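Local atomic coordinates of glutamyl endopeptidase (Staphylococcus epidermidis, PDB entry 6PYM), a protein that probably hydrolyses peptide bonds on the carbonyl side of glutamate, and also of aspartate, as a secreted serine endopeptidase. Residues E45-K50 and L94-V99; V39-N44 and N208-I213; G133-K138 and G166-S171. The protein carries 1 engineered substitution. One frame throughout, in Å; residues are numbered along the deposited sequence.

The three contacts illustrate how a chymotrypsin-like protease joins distant parts of its chain. Contacts 1 and 2 share the six-stranded barrel, where strands 34-42 and 45-48 are neighbours, and their centres lie about 10 Å apart. Contact 3 joins two loops of the seven-stranded sheet, with its centre about 16 Å from that of contact 1 and 22 Å from that of contact 2. Contact 1 closes before contact 3 opens, and contact 2 spans both, fastening the C-terminal tail to the first barrel away from the active site. Contacts 1 and 3 touch through Asn-49 and Ala-169 at that site, where the predicted charge-relay residues of the two halves converge.

Contact 1 (E45-K50 and L94-V99)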
loop_
_atom_site.group_PDB
_atom_site.type_symbol
_atom_site.label_atom_id
_atom_site.label_comp_id
_atom_site.label_asym_id
_atom_site.label_seq_id
_atom_site.Cartn_x
_atom_site.Cartn_y
_atom_site.Cartn_z
ATOM N N GLU A 45 -8.304 -8.369 3.792
ATOM C CA GLU A 45 -6.894 -8.114 4.054
ATOM C C GLU A 45 -6.338 -6.978 3.217
ATOM O O GLU A 45 -6.610 -6.880 2.013
ATOM C CB GLU A 45 -6.041 -9.356 3.770
ATOM C CG GLU A 45 -6.221 -10.487 4.775
ATOM C CD GLU A 45 -7.417 -11.385 4.491
ATOM O OE1 GLU A 45 -7.939 -11.390 3.356
ATOM O OE2 GLU A 45 -7.808 -12.111 5.433
ATOM N N ILE A 46 -5.508 -6.161 3.863
ATOM C CA ILE A 46 -4.662 -5.190 3.184
ATOM C C ILE A 46 -3.209 -5.514 3.502
ATOM O O ILE A 46 -2.894 -6.173 4.496
ATOM C CB ILE A 46 -4.978 -3.719 3.550
ATOM C CG1 ILE A 46 -4.556 -3.394 4.985
ATOM C CG2 ILE A 46 -6.454 -3.412 3.342
ATOM C CD1 ILE A 46 -4.460 -1.898 5.266
ATOM N N LEU A 47 -2.320 -5.030 2.640
ATOM C CA LEU A 47 -0.899 -4.934 2.947
ATOM C C LEU A 47 -0.554 -3.494 3.295
ATOM O O LEU A 47 -1.081 -2.546 2.699
ATOM C CB LEU A 47 -0.029 -5.363 1.767
ATOM C CG LEU A 47 -0.338 -6.761 1.229
ATOM C CD1 LEU A 47 0.596 -7.101 0.077
ATOM C CD2 LEU A 47 -0.298 -7.815 2.329
ATOM N N THR A 48 0.353 -3.344 4.254
ATOM C CA THR A 48 0.928 -2.065 4.637
ATOM C C THR A 48 2.280 -2.352 5.298
ATOM O O THR A 48 2.830 -3.451 5.150
ATOM C CB THR A 48 -0.070 -1.273 5.501
ATOM O OG1 THR A 48 0.452 0.030 5.768
ATOM C CG2 THR A 48 -0.346 -1.987 6.815
ATOM N N ASN A 49 2.824 -1.364 6.011
ATOM C CA ASN A 49 4.105 -1.537 6.685
ATOM C C ASN A 49 3.921 -1.971 8.138
ATOM O O ASN A 49 2.933 -1.624 8.792
ATOM C CB ASN A 49 4.905 -0.233 6.736
ATOM C CG ASN A 49 5.274 0.330 5.378
ATOM O OD1 ASN A 49 5.439 1.541 5.258
ATOM N ND2 ASN A 49 5.452 -0.524 4.372
ATOM N N LYS A 50 4.933 -2.674 8.660
ATOM C CA LYS A 50 5.022 -2.887 10.104
ATOM C C LYS A 50 5.003 -1.571 10.858
ATOM O O LYS A 50 4.315 -1.440 11.876
ATOM C CB LYS A 50 6.295 -3.654 10.469
ATOM C CG LYS A 50 6.289 -5.097 10.015
ATOM C CD LYS A 50 7.616 -5.765 10.299
ATOM C CE LYS A 50 7.573 -7.230 9.917
ATOM N NZ LYS A 50 8.904 -7.882 10.003
ATOM N N LEU A 94 6.873 -5.084 6.292
ATOM C CA LEU A 94 5.650 -5.568 5.654
ATOM C C LEU A 94 4.750 -6.221 6.687
ATOM O O LEU A 94 5.207 -7.055 7.478
ATOM C CB LEU A 94 5.982 -6.601 4.580
ATOM C CG LEU A 94 4.783 -7.233 3.865
ATOM C CD1 LEU A 94 3.986 -6.189 3.071
ATOM C CD2 LEU A 94 5.253 -8.375 2.972
ATOM N N ALA A 95 3.467 -5.885 6.654
ATOM C CA ALA A 95 2.480 -6.551 7.484
ATOM C C ALA A 95 1.179 -6.694 6.716
ATOM O O ALA A 95 0.827 -5.848 5.884
ATOM C CB ALA A 95 2.209 -5.769 8.773
ATOM N N ILE A 96 0.467 -7.782 6.997
ATOM C CA ILE A 96 -0.930 -7.915 6.612
ATOM C C ILE A 96 -1.760 -7.344 7.745
ATOM O O ILE A 96 -1.500 -7.635 8.921
ATOM C CB ILE A 96 -1.302 -9.390 6.384
ATOM C CG1 ILE A 96 -0.462 -10.007 5.262
ATOM C CG2 ILE A 96 -2.802 -9.525 6.116
ATOM C CD1 ILE A 96 -0.565 -11.531 5.183
ATOM N N LEU A 97 -2.751 -6.534 7.411
ATOM C CA LEU A 97 -3.770 -6.136 8.373
ATOM C C LEU A 97 -5.078 -6.760 7.917
ATOM O O LEU A 97 -5.583 -6.443 6.835
ATOM C CB LEU A 97 -3.910 -4.620 8.488
ATOM C CG LEU A 97 -4.998 -4.159 9.467
ATOM C CD1 LEU A 97 -4.670 -4.544 10.907
ATOM C CD2 LEU A 97 -5.214 -2.671 9.355
ATOM N N ARG A 98 -5.599 -7.679 8.722
ATOM C CA ARG A 98 -6.934 -8.204 8.502
ATOM C C ARG A 98 -7.921 -7.243 9.140
ATOM O O ARG A 98 -7.708 -6.798 10.272
ATOM C CB ARG A 98 -7.045 -9.586 9.142
ATOM C CG ARG A 98 -8.353 -10.309 8.908
ATOM C CD ARG A 98 -8.183 -11.794 9.208
ATOM N NE ARG A 98 -7.361 -12.440 8.188
ATOM C CZ ARG A 98 -6.436 -13.361 8.436
ATOM N NH1 ARG A 98 -6.196 -13.755 9.677
ATOM N NH2 ARG A 98 -5.747 -13.884 7.431
ATOM N N VAL A 99 -8.981 -6.905 8.412
ATOM C CA VAL A 99 -9.993 -5.976 8.887
ATOM C C VAL A 99 -11.323 -6.700 9.041
ATOM O O VAL A 99 -11.607 -7.689 8.356
ATOM C CB VAL A 99 -10.146 -4.740 7.970
ATOM C CG1 VAL A 99 -8.875 -3.904 7.992
ATOM C CG2 VAL A 99 -10.493 -5.155 6.545
#
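Ile-46 and Leu-97 exchange both of their backbone hydrogen bonds: Ile-46 N lies 3.0 Å from Leu-97 O, and Leu-97 N lies 2.9 Å from Ile-46 O. Thr-48 and Ala-95 repeat the exchange two residues further on, with Thr-48 N 3.0 Å from Ala-95 O and Ala-95 N 2.9 Å from Thr-48 O. The carbonyls are used differently, since Ala-95 O is met almost head-on whereas Ala-95 N approaches Thr-48 O from above the carbonyl plane. Glu-45 with Arg-98 and Leu-47 with Ile-96 are the non-hydrogen-bonded pairs. In the first, Arg-98 NE donates to the anti lone pair of Glu-45 OE2 at 2.8 Å, a nearly straight bond (166°) lying in the guanidinium plane. A bend at chi3 (-71°) turns the guanidinium edge toward the glutamate; the two flat groups stand almost perpendicular (83°), and NH2 adds a weak second bond to the same oxygen. NH1 has a separate salt bridge to Glu-84. Beside this pair, Leu-47 CD2 packs alongside Ile-96 CG1 at 3.7 Å, on the face covered by helix 200-209. Ile-46 CG1 rests 3.8 Å from Leu-97 CB on the other face. Polar ends nearer the catalytic centre look elsewhere: Thr-48 OG1 bonds to Ser-37 O, Asn-49 ND2 to His-184 O, and Lys-50 NZ to the carbonyls of Tyr-88 and Gly-90. On its way there the extended lysine chain passes Leu-94 O, its CG 3.4 Å away. This antiparallel pairing in the first barrel of a chymotrypsin-like fold places the predicted charge-relay residue His-51 just beyond one strand and its partner Asp-93 just before the other.

Contact 2 (V39-N44 and N208-I213)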
loop_
_atom_site.group_PDB
_atom_site.type_symbol
_atom_site.label_atom_id
_atom_site.label_comp_id
_atom_site.label_asym_id
_atom_site.label_seq_id
_atom_site.Cartn_x
_atom_site.Cartn_y
_atom_site.Cartn_z
ATOM N N VAL A 39 -2.927 -1.356 0.628
ATOM C CA VAL A 39 -3.580 -1.865 -0.577
ATOM C C VAL A 39 -4.391 -3.108 -0.233
ATOM O O VAL A 39 -3.887 -4.036 0.413
ATOM C CB VAL A 39 -2.564 -2.099 -1.719
ATOM C CG1 VAL A 39 -1.475 -3.104 -1.326
ATOM C CG2 VAL A 39 -3.273 -2.520 -3.001
ATOM N N VAL A 40 -5.651 -3.128 -0.669
ATOM C CA VAL A 40 -6.498 -4.300 -0.471
ATOM C C VAL A 40 -6.017 -5.429 -1.368
ATOM O O VAL A 40 -5.862 -5.242 -2.579
ATOM C CB VAL A 40 -7.965 -3.970 -0.790
ATOM C CG1 VAL A 40 -8.829 -5.225 -0.648
ATOM C CG2 VAL A 40 -8.475 -2.849 0.101
ATOM N N VAL A 41 -5.821 -6.620 -0.787
ATOM C CA VAL A 41 -5.294 -7.768 -1.530
ATOM C C VAL A 41 -6.085 -9.056 -1.327
ATOM O O VAL A 41 -5.793 -10.062 -1.980
ATOM C CB VAL A 41 -3.800 -8.024 -1.245
ATOM C CG1 VAL A 41 -2.951 -6.829 -1.623
ATOM C CG2 VAL A 41 -3.577 -8.397 0.214
ATOM N N GLY A 42 -7.066 -9.053 -0.430
ATOM C CA GLY A 42 -7.864 -10.240 -0.188
ATOM C C GLY A 42 -9.187 -9.864 0.441
ATOM O O GLY A 42 -9.449 -8.697 0.746
ATOM N N GLU A 43 -10.015 -10.892 0.650
ATOM C CA GLU A 43 -11.381 -10.692 1.125
ATOM C C GLU A 43 -11.444 -9.792 2.352
ATOM O O GLU A 43 -12.345 -8.952 2.471
ATOM C CB GLU A 43 -12.012 -12.050 1.432
ATOM C CG GLU A 43 -13.459 -11.952 1.878
ATOM C CD GLU A 43 -14.421 -11.834 0.715
ATOM O OE1 GLU A 43 -13.964 -11.658 -0.436
ATOM O OE2 GLU A 43 -15.643 -11.925 0.950
ATOM N N ASN A 44 -10.514 -9.972 3.293
ATOM C CA ASN A 44 -10.498 -9.198 4.531
ATOM C C ASN A 44 -9.135 -8.580 4.811
ATOM O O ASN A 44 -8.822 -8.307 5.972
ATOM C CB ASN A 44 -10.910 -10.058 5.732
ATOM C CG ASN A 44 -12.306 -10.621 5.588
ATOM O OD1 ASN A 44 -13.286 -9.880 5.643
ATOM N ND2 ASN A 44 -12.405 -11.936 5.399
ATOM N N ASN A 208 -0.045 -18.181 2.283
ATOM C CA ASN A 208 -0.320 -18.909 3.513
ATOM C C ASN A 208 -1.199 -18.147 4.486
ATOM O O ASN A 208 -1.640 -18.730 5.484
ATOM C CB ASN A 208 0.987 -19.354 4.152
ATOM C CG ASN A 208 1.651 -20.443 3.347
ATOM O OD1 ASN A 208 0.975 -21.337 2.845
ATOM N ND2 ASN A 208 2.957 -20.353 3.182
ATOM N N ASN A 209 -1.482 -16.876 4.220
ATOM C CA ASN A 209 -2.349 -16.081 5.073
ATOM C C ASN A 209 -3.556 -15.510 4.360
ATOM O O ASN A 209 -4.512 -15.107 5.031
ATOM C CB ASN A 209 -1.566 -14.922 5.699
ATOM C CG ASN A 209 -0.607 -15.393 6.739
ATOM O OD1 ASN A 209 -0.993 -15.586 7.891
ATOM N ND2 ASN A 209 0.639 -15.610 6.352
ATOM N N ILE A 210 -3.547 -15.478 3.032
ATOM C CA ILE A 210 -4.572 -14.813 2.238
ATOM C C ILE A 210 -4.919 -15.788 1.122
ATOM O O ILE A 210 -4.317 -15.739 0.040
ATOM C CB ILE A 210 -4.051 -13.481 1.678
ATOM C CG1 ILE A 210 -3.442 -12.622 2.789
ATOM C CG2 ILE A 210 -5.168 -12.723 0.976
ATOM C CD1 ILE A 210 -2.793 -11.348 2.296
ATOM N N PRO A 211 -5.842 -16.721 1.353
ATOM C CA PRO A 211 -5.980 -17.843 0.411
ATOM C C PRO A 211 -6.396 -17.410 -0.978
ATOM O O PRO A 211 -6.041 -18.087 -1.951
ATOM C CB PRO A 211 -7.007 -18.761 1.087
ATOM C CG PRO A 211 -7.697 -17.902 2.103
ATOM C CD PRO A 211 -6.691 -16.879 2.543
ATOM N N ASP A 212 -7.098 -16.283 -1.092
ATOM C CA ASP A 212 -7.559 -15.748 -2.363
ATOM C C ASP A 212 -6.575 -14.779 -3.011
ATOM O O ASP A 212 -6.951 -14.106 -3.976
ATOM C CB ASP A 212 -8.945 -15.095 -2.211
ATOM C CG ASP A 212 -8.967 -13.949 -1.192
ATOM O OD1 ASP A 212 -8.048 -13.852 -0.356
ATOM O OD2 ASP A 212 -9.926 -13.142 -1.208
ATOM N N ILE A 213 -5.330 -14.708 -2.529
ATOM C CA ILE A 213 -4.353 -13.804 -3.131
ATOM C C ILE A 213 -4.233 -14.085 -4.625
ATOM O O ILE A 213 -4.167 -15.241 -5.058
ATOM C CB ILE A 213 -3.001 -13.899 -2.399
ATOM C CG1 ILE A 213 -2.133 -12.686 -2.732
ATOM C CG2 ILE A 213 -2.267 -15.201 -2.725
ATOM C CD1 ILE A 213 -2.499 -11.444 -1.941
#
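The bulged end of strand 39-42 meets a type I turn running from Ile-210 to Ile-213, with the CA atoms of Gly-42 and Ile-213 5.8 Å apart. Ile-213 N closes that turn on Ile-210 O at 2.9 Å. The apolar half of the contact centres on Val-41: its CG2 touches Ile-210 CD1 at 3.7 Å, the two side chains crossing at about a right angle, while Ile-213 lies alongside and brings its CD1 to 3.7 Å from Val-41 CB. Val-41 and Gly-42 together face Glu-45 in a classic beta bulge at the end of this barrel strand of the chymotrypsin-like fold, and the tail that follows helix 200-209 packs against it. Having no side chain, Gly-42 lets Ile-210 CG2 come within 3.8 Å of its CA. Asp-212 approaches over the same residue, its OD1 3.6 Å from Gly-42 CA. With CG set between the backbone N and the carbonyl carbon (chi1 59°), its carboxylate turns to the strand end, where the syn lone pair of OD2 accepts Glu-43 N at 2.9 Å through a bent bond (132°). Glu-43 OE1 lies 4.4 Å from the same Asp-212 OD2, so the two carboxylates probably repel one another mildly.

Contact 3 (G133-K138 and G166-S171); sequences GYPGDK and GGNAGS. Engineered in segment 166-171: Ala-169 (natural residue Ser).
This is a mainly backbone contact between two loops of the second sheet, one leaving strand 128-133 and the other leading into strand 172-174. The second loop holds the nucleophile motif of the chymotrypsin-like fold, Gly-X-Ser-Gly, naturally Gly-Asn-Ser-Gly in this protein, in which the backbone around the nucleophile forms the oxyanion hole; here the predicted charge-relay serine has been engineered to Ala-169, whose methyl group points away from 133-138. One hydrogen bond joins the segments, from Gly-136 N to Gly-166 O at 2.7 Å, bent at the hydrogen to 137°. Farther along, Tyr-134 O and Gly-167 O face each other at 3.1 Å, two acceptors brought close with no bond between them; Ser-37 OG bonds to Gly-167 O and to Tyr-134 N, bridging the two loops beside that meeting. Glycine at position 167 leaves room for this close approach of the backbones. Asn-168 then lies across Pro-135, its OD1 3.5 Å from Pro-135 CB and hydrogen-bonded to Val-165 N. The other end of its amide stiffens the type II turn from Asn-168 to Ser-171, in which Ala-169 is the second residue, beside His-51: ND2 reaches Ser-171 OG at 3.1 Å along an almost straight line (174°), in the plane of the amide. Ser-171 OG in turn donates to a lone pair of Asn-168 O at 2.6 Å, and Ser-171 N adds a second bond to that oxygen. The doubly engaged hydroxyl sits over bare backbone, Ser-171 OG lying 3.3 Å from Gly-133 CA.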
loop_
_atom_site.group_PDB
_atom_site.type_symbol
_atom_site.label_atom_id
_atom_site.label_comp_id
_atom_site.label_asym_id
_atom_site.label_seq_id
_atom_site.Cartn_x
_atom_site.Cartn_y
_atom_site.Cartn_z
ATOM N N GLY A 133 -0.738 6.366 -3.316
ATOM C CA GLY A 133 -1.128 6.342 -1.924
ATOM C C GLY A 133 -1.419 7.739 -1.432
ATOM O O GLY A 133 -1.870 8.583 -2.216
ATOM N N TYR A 134 -1.157 7.991 -0.151
ATOM C CA TYR A 134 -1.709 9.140 0.569
ATOM C C TYR A 134 -0.598 9.968 1.211
ATOM O O TYR A 134 -0.391 9.917 2.428
ATOM C CB TYR A 134 -2.756 8.659 1.579
ATOM C CG TYR A 134 -3.964 8.075 0.887
ATOM C CD1 TYR A 134 -5.009 8.899 0.503
ATOM C CD2 TYR A 134 -4.038 6.720 0.563
ATOM C CE1 TYR A 134 -6.101 8.405 -0.168
ATOM C CE2 TYR A 134 -5.137 6.213 -0.104
ATOM C CZ TYR A 134 -6.167 7.057 -0.459
ATOM O OH TYR A 134 -7.258 6.530 -1.117
ATOM N N PRO A 135 0.123 10.763 0.417
ATOM C CA PRO A 135 1.207 11.587 0.972
ATOM C C PRO A 135 0.691 12.679 1.893
ATOM O O PRO A 135 -0.287 13.366 1.593
ATOM C CB PRO A 135 1.855 12.201 -0.277
ATOM C CG PRO A 135 0.761 12.203 -1.306
ATOM C CD PRO A 135 -0.005 10.932 -1.039
ATOM N N GLY A 136 1.412 12.884 2.997
ATOM C CA GLY A 136 1.005 13.823 4.031
ATOM C C GLY A 136 1.234 15.290 3.733
ATOM O O GLY A 136 0.777 16.135 4.513
ATOM N N ASP A 137 1.928 15.628 2.649
ATOM C CA ASP A 137 2.020 17.032 2.273
ATOM C C ASP A 137 0.789 17.515 1.528
ATOM O O ASP A 137 0.605 18.729 1.381
ATOM C CB ASP A 137 3.293 17.314 1.468
ATOM C CG ASP A 137 3.334 16.586 0.134
ATOM O OD1 ASP A 137 2.932 15.402 0.057
ATOM O OD2 ASP A 137 3.804 17.189 -0.852
ATOM N N LYS A 138 -0.063 16.609 1.088
ATOM C CA LYS A 138 -1.283 16.934 0.382
ATOM C C LYS A 138 -2.455 16.917 1.350
ATOM O O LYS A 138 -2.321 16.491 2.500
ATOM C CB LYS A 138 -1.479 15.930 -0.758
ATOM C CG LYS A 138 -0.268 15.810 -1.678
ATOM C CD LYS A 138 0.116 17.127 -2.339
ATOM C CE LYS A 138 1.082 16.867 -3.478
ATOM N NZ LYS A 138 1.550 18.112 -4.140
ATOM N N GLY A 166 6.088 11.370 3.760
ATOM C CA GLY A 166 5.475 10.801 4.947
ATOM C C GLY A 166 3.966 10.750 4.849
ATOM O O GLY A 166 3.314 11.755 4.561
ATOM N N GLY A 167 3.408 9.559 5.074
ATOM C CA GLY A 167 2.035 9.221 4.752
ATOM C C GLY A 167 1.942 8.198 3.638
ATOM O O GLY A 167 1.013 7.378 3.623
ATOM N N ASN A 168 2.920 8.204 2.734
ATOM C CA ASN A 168 2.999 7.195 1.688
ATOM C C ASN A 168 3.328 5.808 2.226
ATOM O O ASN A 168 3.122 4.844 1.490
ATOM C CB ASN A 168 4.061 7.564 0.645
ATOM C CG ASN A 168 3.509 8.347 -0.543
ATOM O OD1 ASN A 168 3.963 9.460 -0.815
ATOM N ND2 ASN A 168 2.573 7.754 -1.287
ATOM N N ALA A 169 3.877 5.675 3.439
ATOM C CA ALA A 169 4.192 4.368 4.020
ATOM C C ALA A 169 3.070 3.373 3.773
ATOM O O ALA A 169 1.916 3.626 4.135
ATOM C CB ALA A 169 4.405 4.527 5.528
ATOM N N GLY A 170 3.406 2.239 3.154
ATOM C CA GLY A 170 2.441 1.203 2.846
ATOM C C GLY A 170 1.860 1.265 1.450
ATOM O O GLY A 170 1.090 0.371 1.074
ATOM N N SER A 171 2.220 2.275 0.665
ATOM C CA SER A 171 1.612 2.452 -0.647
ATOM C C SER A 171 2.018 1.321 -1.581
ATOM O O SER A 171 3.192 0.933 -1.619
ATOM C CB SER A 171 2.094 3.744 -1.299
ATOM O OG SER A 171 1.614 4.916 -0.671
#